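Local coordinates for protein amorpha-4,11-diene synthase (Artemisia annua, PDB 4GAX) that probably converts farnesyl diphosphate into a cyclic sesquiterpene with loss of diphosphate, as a metal-dependent class I terpene synthase, at residues T425-M430 with F439-S444; L161-A166 with V182-H187. One frame throughout, in Å; residues are numbered along the deposited sequence.

Interaction 1. Residues T425-M430 with F439-S444; sequences TCYLGM and FEWAVS
Tyr427 and Phe439 meet across a helical hairpin in the metal binding domain, the all-helical class I terpene synthase fold. Helix 419-429 leads through a short loop into helix 436-443. The two segments run nearly antiparallel, at 169°. Their axes come no closer than 11.9 Å, a wide spacing that is bridged by aromatic side chains.

The pair is a T-shaped (edge-to-face) stack. Tyr427 supplies the edge and Phe439 the face. The planes stand at 82° and the ring centres are 4.9 Å apart. Tyr427 CD1 sits over the middle of the Phe439 ring, so all six ring carbons lie at similar distances from it. The nearest is Phe439 CZ, 3.6 Å from Tyr427 CD1. The Tyr427 CG is anti to its carbonyl carbon (chi1 -78°), which carries the ring across to the second helix. Leu428 CD2 adds a looser contact at the edge of the Phe439 ring, 4.5 Å from CZ.

Farther along the tyrosine, CE1 lies 4.0 Å from Ala442 CB. The hydroxyl then reaches the edge of the Trp441 indole, with Tyr427 OH 3.3 Å from Trp441 CE3. The two side chains cross there at about a right angle. No hydrogen bond joins the two segments themselves. The tyrosine hydroxyl instead donates to Ala438 O, just before the second segment. That bond is likely to restrain the hydroxyl end of the buried ring.

Helix 374-399 packs against this hairpin, with Ile376 on Leu428, Cys379 on Phe439 and Phe383 on Ala442. Leu521 of helix 519-535 touches Tyr427. Helix 299-322 meets the first helix at Thr425 and Cys426.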
loop_
_atom_site.group_PDB
_atom_site.type_symbol
_atom_site.label_atom_id
_atom_site.label_comp_id
_atom_site.label_asym_id
_atom_site.label_seq_id
_atom_site.Cartn_x
_atom_site.Cartn_y
_atom_site.Cartn_z
ATOM N N THR A 425 4.817 -7.754 10.846
ATOM C CA THR A 425 4.049 -8.929 10.409
ATOM C C THR A 425 4.491 -9.285 8.995
ATOM O O THR A 425 4.560 -10.475 8.622
ATOM C CB THR A 425 2.531 -8.695 10.431
ATOM O OG1 THR A 425 2.094 -8.452 11.775
ATOM C CG2 THR A 425 1.793 -9.924 9.890
ATOM N N CYS A 426 4.803 -8.260 8.198
ATOM C CA CYS A 426 5.398 -8.502 6.873
ATOM C C CYS A 426 6.776 -9.150 6.986
ATOM O O CYS A 426 7.145 -9.986 6.148
ATOM C CB CYS A 426 5.516 -7.210 6.061
ATOM S SG CYS A 426 3.914 -6.636 5.422
ATOM N N TYR A 427 7.547 -8.744 8.001
ATOM C CA TYR A 427 8.846 -9.363 8.232
ATOM C C TYR A 427 8.670 -10.876 8.416
ATOM O O TYR A 427 9.388 -11.682 7.814
ATOM C CB TYR A 427 9.515 -8.806 9.486
ATOM C CG TYR A 427 10.160 -7.439 9.358
ATOM C CD1 TYR A 427 11.116 -7.029 10.282
ATOM C CD2 TYR A 427 9.788 -6.542 8.358
ATOM C CE1 TYR A 427 11.711 -5.785 10.205
ATOM C CE2 TYR A 427 10.390 -5.281 8.272
ATOM C CZ TYR A 427 11.348 -4.915 9.201
ATOM O OH TYR A 427 11.959 -3.680 9.141
ATOM N N LEU A 428 7.718 -11.259 9.262
ATOM C CA LEU A 428 7.516 -12.673 9.576
ATOM C C LEU A 428 7.077 -13.443 8.340
ATOM O O LEU A 428 7.493 -14.582 8.140
ATOM C CB LEU A 428 6.474 -12.845 10.686
ATOM C CG LEU A 428 6.867 -12.294 12.055
ATOM C CD1 LEU A 428 5.855 -12.744 13.123
ATOM C CD2 LEU A 428 8.267 -12.762 12.414
ATOM N N GLY A 429 6.239 -12.814 7.513
ATOM C CA GLY A 429 5.737 -13.451 6.308
ATOM C C GLY A 429 6.812 -13.542 5.239
ATOM O O GLY A 429 6.749 -14.406 4.365
ATOM N N MET A 430 7.796 -12.650 5.313
ATOM C CA MET A 430 8.938 -12.652 4.392
ATOM C C MET A 430 10.243 -13.026 5.078
ATOM O O MET A 430 11.268 -12.353 4.907
ATOM C CB MET A 430 9.090 -11.281 3.734
ATOM C CG MET A 430 8.005 -10.974 2.745
ATOM S SD MET A 430 8.252 -9.388 1.884
ATOM C CE MET A 430 6.797 -8.565 2.509
ATOM N N PHE A 439 15.174 -5.695 11.622
ATOM C CA PHE A 439 14.512 -5.598 12.920
ATOM C C PHE A 439 15.084 -4.482 13.773
ATOM O O PHE A 439 14.342 -3.811 14.492
ATOM C CB PHE A 439 14.564 -6.926 13.673
ATOM C CG PHE A 439 13.337 -7.765 13.478
ATOM C CD1 PHE A 439 12.132 -7.379 14.044
ATOM C CD2 PHE A 439 13.384 -8.929 12.731
ATOM C CE1 PHE A 439 10.989 -8.146 13.869
ATOM C CE2 PHE A 439 12.257 -9.698 12.561
ATOM C CZ PHE A 439 11.055 -9.305 13.132
ATOM N N GLU A 440 16.399 -4.292 13.709
ATOM C CA GLU A 440 17.018 -3.156 14.378
ATOM C C GLU A 440 16.377 -1.864 13.874
ATOM O O GLU A 440 16.046 -0.967 14.661
ATOM C CB GLU A 440 18.529 -3.135 14.129
ATOM C CG GLU A 440 19.287 -4.277 14.784
ATOM C CD GLU A 440 20.738 -4.349 14.325
ATOM O OE1 GLU A 440 21.130 -3.541 13.451
ATOM O OE2 GLU A 440 21.485 -5.214 14.837
ATOM N N TRP A 441 16.204 -1.765 12.564
ATOM C CA TRP A 441 15.523 -0.614 11.982
ATOM C C TRP A 441 14.134 -0.441 12.600
ATOM O O TRP A 441 13.795 0.628 13.117
ATOM C CB TRP A 441 15.399 -0.768 10.464
ATOM C CG TRP A 441 14.741 0.411 9.836
ATOM C CD1 TRP A 441 15.307 1.633 9.588
ATOM C CD2 TRP A 441 13.391 0.495 9.384
ATOM N NE1 TRP A 441 14.388 2.470 9.010
ATOM C CE2 TRP A 441 13.203 1.794 8.867
ATOM C CE3 TRP A 441 12.318 -0.404 9.362
ATOM C CZ2 TRP A 441 11.988 2.215 8.338
ATOM C CZ3 TRP A 441 11.113 0.013 8.831
ATOM C CH2 TRP A 441 10.956 1.310 8.325
ATOM N N ALA A 442 13.352 -1.517 12.557
ATOM C CA ALA A 442 12.006 -1.554 13.133
ATOM C C ALA A 442 11.940 -1.076 14.580
ATOM O O ALA A 442 11.024 -0.339 14.950
ATOM C CB ALA A 442 11.419 -2.962 13.019
ATOM N N VAL A 443 12.902 -1.488 15.402
ATOM C CA VAL A 443 12.870 -1.110 16.816
ATOM C C VAL A 443 13.441 0.288 17.058
ATOM O O VAL A 443 13.244 0.865 18.121
ATOM C CB VAL A 443 13.585 -2.143 17.733
ATOM C CG1 VAL A 443 13.124 -3.567 17.413
ATOM C CG2 VAL A 443 15.090 -2.035 17.598
ATOM N N SER A 444 14.118 0.839 16.056
ATOM C CA SER A 444 14.756 2.148 16.166
ATOM C C SER A 444 13.784 3.309 16.270
ATOM O O SER A 444 14.222 4.454 16.422
ATOM C CB SER A 444 15.625 2.413 14.930
ATOM O OG SER A 444 16.673 1.473 14.842
#

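Interaction 2. Residues L161-A166 with V182-H187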
loop_
_atom_site.group_PDB
_atom_site.type_symbol
_atom_site.label_atom_id
_atom_site.label_comp_id
_atom_site.label_asym_id
_atom_site.label_seq_id
_atom_site.Cartn_x
_atom_site.Cartn_y
_atom_site.Cartn_z
ATOM N N LEU A 161 1.938 14.751 -18.910
ATOM C CA LEU A 161 1.549 13.700 -17.984
ATOM C C LEU A 161 2.739 13.054 -17.298
ATOM O O LEU A 161 2.673 12.769 -16.102
ATOM C CB LEU A 161 0.729 12.629 -18.707
ATOM C CG LEU A 161 -0.784 12.691 -18.558
ATOM C CD1 LEU A 161 -1.397 11.562 -19.379
ATOM C CD2 LEU A 161 -1.166 12.572 -17.079
ATOM N N GLU A 162 3.817 12.796 -18.042
ATOM C CA GLU A 162 5.004 12.199 -17.428
ATOM C C GLU A 162 5.586 13.127 -16.368
ATOM O O GLU A 162 6.093 12.674 -15.330
ATOM C CB GLU A 162 6.087 11.866 -18.473
ATOM C CG GLU A 162 5.763 10.686 -19.380
ATOM C CD GLU A 162 6.889 10.377 -20.377
ATOM O OE1 GLU A 162 7.808 11.217 -20.539
ATOM O OE2 GLU A 162 6.859 9.284 -20.990
ATOM N N LEU A 163 5.527 14.428 -16.630
ATOM C CA LEU A 163 6.065 15.404 -15.684
ATOM C C LEU A 163 5.197 15.462 -14.433
ATOM O O LEU A 163 5.706 15.493 -13.302
ATOM C CB LEU A 163 6.147 16.788 -16.346
ATOM C CG LEU A 163 6.508 17.954 -15.422
ATOM C CD1 LEU A 163 7.893 17.775 -14.779
ATOM C CD2 LEU A 163 6.453 19.260 -16.228
ATOM N N TYR A 164 3.885 15.465 -14.638
ATOM C CA TYR A 164 2.950 15.448 -13.525
ATOM C C TYR A 164 3.234 14.234 -12.621
ATOM O O TYR A 164 3.358 14.365 -11.399
ATOM C CB TYR A 164 1.513 15.436 -14.038
ATOM C CG TYR A 164 0.488 15.113 -12.971
ATOM C CD1 TYR A 164 -0.007 16.103 -12.125
ATOM C CD2 TYR A 164 0.011 13.813 -12.810
ATOM C CE1 TYR A 164 -0.964 15.789 -11.121
ATOM C CE2 TYR A 164 -0.934 13.495 -11.819
ATOM C CZ TYR A 164 -1.413 14.480 -10.983
ATOM O OH TYR A 164 -2.346 14.145 -10.013
ATOM N N GLU A 165 3.365 13.062 -13.226
ATOM C CA GLU A 165 3.603 11.859 -12.435
ATOM C C GLU A 165 4.913 11.947 -11.662
ATOM O O GLU A 165 4.981 11.500 -10.506
ATOM C CB GLU A 165 3.562 10.583 -13.296
ATOM C CG GLU A 165 2.242 10.348 -14.031
ATOM C CD GLU A 165 1.082 9.998 -13.092
ATOM O OE1 GLU A 165 1.257 10.063 -11.850
ATOM O OE2 GLU A 165 -0.015 9.647 -13.596
ATOM N N ALA A 166 5.942 12.529 -12.277
ATOM C CA ALA A 166 7.226 12.713 -11.578
ATOM C C ALA A 166 7.104 13.557 -10.293
ATOM O O ALA A 166 7.815 13.311 -9.291
ATOM C CB ALA A 166 8.249 13.330 -12.510
ATOM N N VAL A 182 1.890 22.518 -10.094
ATOM C CA VAL A 182 0.909 23.566 -10.376
ATOM C C VAL A 182 0.705 23.739 -11.885
ATOM O O VAL A 182 -0.430 23.835 -12.360
ATOM C CB VAL A 182 1.335 24.908 -9.731
ATOM C CG1 VAL A 182 0.437 26.054 -10.210
ATOM C CG2 VAL A 182 1.294 24.792 -8.215
ATOM N N PHE A 183 1.807 23.756 -12.628
ATOM C CA PHE A 183 1.791 23.940 -14.083
ATOM C C PHE A 183 1.037 22.790 -14.783
ATOM O O PHE A 183 0.068 23.007 -15.513
ATOM C CB PHE A 183 3.246 24.055 -14.579
ATOM C CG PHE A 183 3.393 24.146 -16.080
ATOM C CD1 PHE A 183 3.199 25.353 -16.740
ATOM C CD2 PHE A 183 3.766 23.033 -16.818
ATOM C CE1 PHE A 183 3.341 25.437 -18.117
ATOM C CE2 PHE A 183 3.913 23.108 -18.201
ATOM C CZ PHE A 183 3.702 24.309 -18.846
ATOM N N THR A 184 1.457 21.560 -14.527
ATOM C CA THR A 184 0.834 20.413 -15.179
ATOM C C THR A 184 -0.630 20.253 -14.801
ATOM O O THR A 184 -1.465 19.970 -15.666
ATOM C CB THR A 184 1.589 19.114 -14.884
ATOM O OG1 THR A 184 1.639 18.916 -13.471
ATOM C CG2 THR A 184 3.028 19.200 -15.427
ATOM N N GLN A 185 -0.946 20.441 -13.520
ATOM C CA GLN A 185 -2.341 20.353 -13.054
ATOM C C GLN A 185 -3.249 21.296 -13.811
ATOM O O GLN A 185 -4.351 20.913 -14.227
ATOM C CB GLN A 185 -2.446 20.674 -11.560
ATOM C CG GLN A 185 -2.482 19.463 -10.645
ATOM C CD GLN A 185 -2.602 19.858 -9.182
ATOM O OE1 GLN A 185 -2.545 21.044 -8.843
ATOM N NE2 GLN A 185 -2.765 18.866 -8.306
ATOM N N SER A 186 -2.797 22.535 -13.989
ATOM C CA SER A 186 -3.642 23.534 -14.639
ATOM C C SER A 186 -3.783 23.229 -16.115
ATOM O O SER A 186 -4.871 23.325 -16.670
ATOM C CB SER A 186 -3.103 24.960 -14.441
ATOM O OG SER A 186 -1.880 25.155 -15.131
ATOM N N HIS A 187 -2.683 22.850 -16.755
ATOM C CA HIS A 187 -2.754 22.556 -18.182
ATOM C C HIS A 187 -3.456 21.233 -18.482
ATOM O O HIS A 187 -4.276 21.169 -19.396
ATOM C CB HIS A 187 -1.372 22.646 -18.826
ATOM C CG HIS A 187 -0.906 24.057 -18.995
ATOM N ND1 HIS A 187 -0.186 24.728 -18.024
ATOM C CD2 HIS A 187 -1.115 24.951 -19.990
ATOM C CE1 HIS A 187 0.053 25.961 -18.433
ATOM N NE2 HIS A 187 -0.493 26.122 -19.623
#
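Leu163 and Tyr164 receive Thr184 between them where helix 157-167 meets helix 175-194 in the N-terminal terpene synthase domain. The segments are inclined at 132°, with their axes 9.1 Å apart at closest approach. The CA atoms of Tyr164 and Thr184 are 5.6 Å apart.

Leu163 is the first residue of 161-166 to touch segment 182-187. Its CD2 branch lies against the methyl of Thr184, with CD2 to CG2 at 3.5 Å. This is an apolar contact, and Leu163 CG and CB lie near the same methyl, a little farther off.

Tyr164 takes the other side of the threonine. Thr184 OG1 is at the ring edge, in the ring plane, 3.5 Å from Tyr164 CD1, and it also touches CB. This is packing and not a hydrogen bond. The hydroxyl is held by its own helix, bonding to Ala180 O. Thr184 OG1 stands between its backbone N and carbonyl carbon (chi1 58°), while CG2 is beside the N and meets the leucine. Beyond the threonine, Tyr164 CE1 approaches Gln185 CG obliquely at 4.0 Å. Two more residues of helix 175-194, Leu181 and Leu188, also touch the Tyr164 side chain, so its contact with this helix extends beyond Thr184 and Gln185.

Replacing Thr184 by an alanine removes both OG1 and CG2, which would probably open a gap between Leu163 and the Tyr164 ring and leave Ala180 O without its hydroxyl partner.

Helix 200-211 lies at the far end of Tyr164, where Ala209 O takes the phenol hydroxyl and Leu210 touches the side chain. Helix 120-129 also reaches the first helix, with Ser121 on Leu163 and Phe124 on Ala166.

How the interactions relate
Interactions 1 and 2 each join two helices that follow closely along the chain, but they belong to different domains. Interaction 2 lies in the N-terminal domain and is complete before interaction 1 begins in the metal binding domain. They sit on opposite sides of the chain's centre. Their centres are 36 Å apart and their nearest atoms about 21 Å apart, so they do not touch. Interaction 1 is probably the nearer to the catalytic machinery. Its first segment packs on helix 299-322, which carries a DDxxD sequence of the kind that binds magnesium in class I terpene synthases. Interaction 2 joins two helices of the N-terminal domain.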